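Local coordinates for initiator protein NS1 (Murine minute virus, PDB 4R94) that nicks viral DNA at the replication origin with its metal-dependent N-terminal endonuclease domain and, as a full-length protein, also acts as an ATP-driven helicase, at residues Asn150-Trp153 with Ser154-Leu157. Residues are numbered along the deposited sequence; the frame is centred on the assembly and turned at random.
Sequences NVYW and SRWL
Leu-157 lies over one face of the Trp-153 indole, one turn further along helix 142-160 of the NS1 nickase domain, whose Rep-type endonuclease fold is built on an antiparallel sheet flanked by helices. Four successive i to i+4 backbone hydrogen bonds hold this part of the helix, among them Leu-157 N to Trp-153 O at 2.9 Å.

Followed outward, Leu-157 first sets CB and then CG against the carbonyl oxygen of Trp-153, CG lying 3.2 Å from that O. With CG turned anti to its own carbonyl carbon (chi1 -73°), the two methyls spread over the indole, CD2 toward CZ2 and CH2 of the benzo ring and CD1 toward the five-membered ring, 3.7 Å from its centroid and 19° off its normal, a CH-pi contact. Trp-153 itself is anchored from outside, its NE1 hydrogen-bonded to Lys-31 O and its ring edge-to-face with Phe-30, which ties the helix to strand 24-31; its side chain is about 8 Å from that of the metal ligand His-127.

Elsewhere on the helix, Ser-154 folds its hydroxyl back between its backbone N and carbonyl carbon, leaving OG near the oxygens of both Asn-150 and Val-151; Arg-174 NE and Glu-178 OE2 of helix 167-179 are hydrogen-bonded to this buried OG. Arg-155 runs beside Val-151 and brings NH1 near CE1 of Tyr-152, the guanidinium and ring planes 34° apart. Trp-156, whose NE1 is hydrogen-bonded to Glu-100 OE1 of helix 81-104, brings its ring atom CD1 to 3.2 Å from Tyr-152 O.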
ATOM      1  N   ASN A 150      -8.479   5.135   7.909  1.00 19.91           N
ATOM      2  CA  ASN A 150      -7.560   5.817   8.815  1.00 19.79           C
ATOM      3  C   ASN A 150      -7.799   5.371  10.252  1.00 19.48           C
ATOM      4  O   ASN A 150      -6.852   5.265  11.029  1.00 20.68           O
ATOM      5  CB  ASN A 150      -7.701   7.338   8.704  1.00 18.58           C
ATOM      6  CG  ASN A 150      -6.398   8.074   8.980  1.00 19.95           C
ATOM      7  OD1 ASN A 150      -6.154   9.126   8.416  1.00 20.31           O
ATOM      8  ND2 ASN A 150      -5.552   7.511   9.826  1.00 21.26           N
ATOM      9  N   VAL A 151      -9.050   5.081  10.605  1.00 19.09           N
ATOM     10  CA  VAL A 151      -9.321   4.513  11.944  1.00 19.04           C
ATOM     11  C   VAL A 151      -8.571   3.203  12.152  1.00 19.12           C
ATOM     12  O   VAL A 151      -7.839   3.042  13.139  1.00 20.05           O
ATOM     13  CB  VAL A 151     -10.822   4.273  12.172  1.00 23.49           C
ATOM     14  CG1 VAL A 151     -11.039   3.455  13.470  1.00 24.54           C
ATOM     15  CG2 VAL A 151     -11.549   5.603  12.243  1.00 28.18           C
ATOM     16  N   TYR A 152      -8.719   2.267  11.225  1.00 19.84           N
ATOM     17  CA  TYR A 152      -8.069   0.966  11.387  1.00 18.58           C
ATOM     18  C   TYR A 152      -6.549   1.056  11.274  1.00 17.08           C
ATOM     19  O   TYR A 152      -5.829   0.366  12.002  1.00 15.73           O
ATOM     20  CB  TYR A 152      -8.617  -0.042  10.380  1.00 21.56           C
ATOM     21  CG  TYR A 152     -10.044  -0.450  10.691  1.00 23.86           C
ATOM     22  CD1 TYR A 152     -10.372  -1.021  11.923  1.00 31.42           C
ATOM     23  CD2 TYR A 152     -11.054  -0.241   9.768  1.00 26.95           C
ATOM     24  CE1 TYR A 152     -11.678  -1.382  12.214  1.00 32.08           C
ATOM     25  CE2 TYR A 152     -12.356  -0.595  10.048  1.00 31.46           C
ATOM     26  CZ  TYR A 152     -12.663  -1.158  11.264  1.00 33.96           C
ATOM     27  OH  TYR A 152     -13.973  -1.509  11.533  1.00 41.51           O
ATOM     28  N   TRP A 153      -6.063   1.945  10.406  1.00 17.21           N
ATOM     29  CA  TRP A 153      -4.625   2.114  10.215  1.00 14.70           C
ATOM     30  C   TRP A 153      -3.984   2.638  11.497  1.00 14.41           C
ATOM     31  O   TRP A 153      -2.971   2.101  11.971  1.00 17.73           O
ATOM     32  CB  TRP A 153      -4.377   3.061   9.021  1.00 15.42           C
ATOM     33  CG  TRP A 153      -2.948   3.381   8.667  1.00 16.25           C
ATOM     34  CD1 TRP A 153      -2.407   4.636   8.538  1.00 16.52           C
ATOM     35  CD2 TRP A 153      -1.904   2.461   8.304  1.00 16.38           C
ATOM     36  NE1 TRP A 153      -1.091   4.555   8.131  1.00 15.04           N
ATOM     37  CE2 TRP A 153      -0.754   3.229   7.995  1.00 16.51           C
ATOM     38  CE3 TRP A 153      -1.823   1.060   8.224  1.00 16.18           C
ATOM     39  CZ2 TRP A 153       0.458   2.651   7.614  1.00 16.05           C
ATOM     40  CZ3 TRP A 153      -0.620   0.487   7.833  1.00 16.59           C
ATOM     41  CH2 TRP A 153       0.508   1.276   7.556  1.00 18.18           C
ATOM     42  N   SER A 154      -4.592   3.662  12.085  1.00 15.88           N
ATOM     43  CA  SER A 154      -4.037   4.241  13.307  1.00 16.16           C
ATOM     44  C   SER A 154      -4.100   3.209  14.427  1.00 16.94           C
ATOM     45  O   SER A 154      -3.157   3.067  15.207  1.00 18.35           O
ATOM     46  CB  SER A 154      -4.783   5.517  13.700  1.00 19.63           C
ATOM     47  OG  SER A 154      -6.160   5.260  13.948  1.00 24.91           O
ATOM     48  N   ARG A 155      -5.201   2.465  14.477  1.00 17.64           N
ATOM     49  CA  ARG A 155      -5.353   1.422  15.483  1.00 17.32           C
ATOM     50  C   ARG A 155      -4.281   0.360  15.374  1.00 18.07           C
ATOM     51  O   ARG A 155      -3.667  -0.012  16.389  1.00 18.86           O
ATOM     52  CB  ARG A 155      -6.734   0.777  15.377  1.00 18.99           C
ATOM     53  CG  ARG A 155      -7.798   1.625  16.033  1.00 20.75           C
ATOM     54  CD  ARG A 155      -9.170   1.042  15.851  1.00 21.11           C
ATOM     55  NE  ARG A 155      -9.335  -0.188  16.627  1.00 21.73           N
ATOM     56  CZ  ARG A 155     -10.432  -0.936  16.610  1.00 26.52           C
ATOM     57  NH1 ARG A 155     -11.468  -0.573  15.867  1.00 24.62           N
ATOM     58  NH2 ARG A 155     -10.491  -2.041  17.341  1.00 25.13           N
ATOM     59  N   TRP A 156      -4.056  -0.139  14.160  1.00 16.80           N
ATOM     60  CA  TRP A 156      -3.052  -1.184  13.967  1.00 18.22           C
ATOM     61  C   TRP A 156      -1.632  -0.680  14.181  1.00 19.76           C
ATOM     62  O   TRP A 156      -0.804  -1.388  14.750  1.00 18.62           O
ATOM     63  CB  TRP A 156      -3.178  -1.803  12.571  1.00 20.62           C
ATOM     64  CG  TRP A 156      -4.220  -2.858  12.531  1.00 18.01           C
ATOM     65  CD1 TRP A 156      -5.427  -2.800  11.896  1.00 21.62           C
ATOM     66  CD2 TRP A 156      -4.189  -4.114  13.224  1.00 19.63           C
ATOM     67  NE1 TRP A 156      -6.133  -3.958  12.116  1.00 26.34           N
ATOM     68  CE2 TRP A 156      -5.395  -4.783  12.929  1.00 23.82           C
ATOM     69  CE3 TRP A 156      -3.246  -4.747  14.042  1.00 22.44           C
ATOM     70  CZ2 TRP A 156      -5.691  -6.051  13.431  1.00 28.91           C
ATOM     71  CZ3 TRP A 156      -3.541  -6.012  14.542  1.00 24.05           C
ATOM     72  CH2 TRP A 156      -4.751  -6.648  14.228  1.00 27.04           C
ATOM     73  N   LEU A 157      -1.331   0.539  13.730  1.00 17.66           N
ATOM     74  CA  LEU A 157      -0.006   1.087  13.966  1.00 18.16           C
ATOM     75  C   LEU A 157       0.327   1.163  15.452  1.00 20.25           C
ATOM     76  O   LEU A 157       1.433   0.823  15.864  1.00 19.61           O
ATOM     77  CB  LEU A 157       0.132   2.477  13.343  1.00 18.46           C
ATOM     78  CG  LEU A 157       0.236   2.500  11.821  1.00 20.08           C
ATOM     79  CD1 LEU A 157       0.272   3.945  11.350  1.00 18.99           C
ATOM     80  CD2 LEU A 157       1.475   1.758  11.298  1.00 18.35           C
TER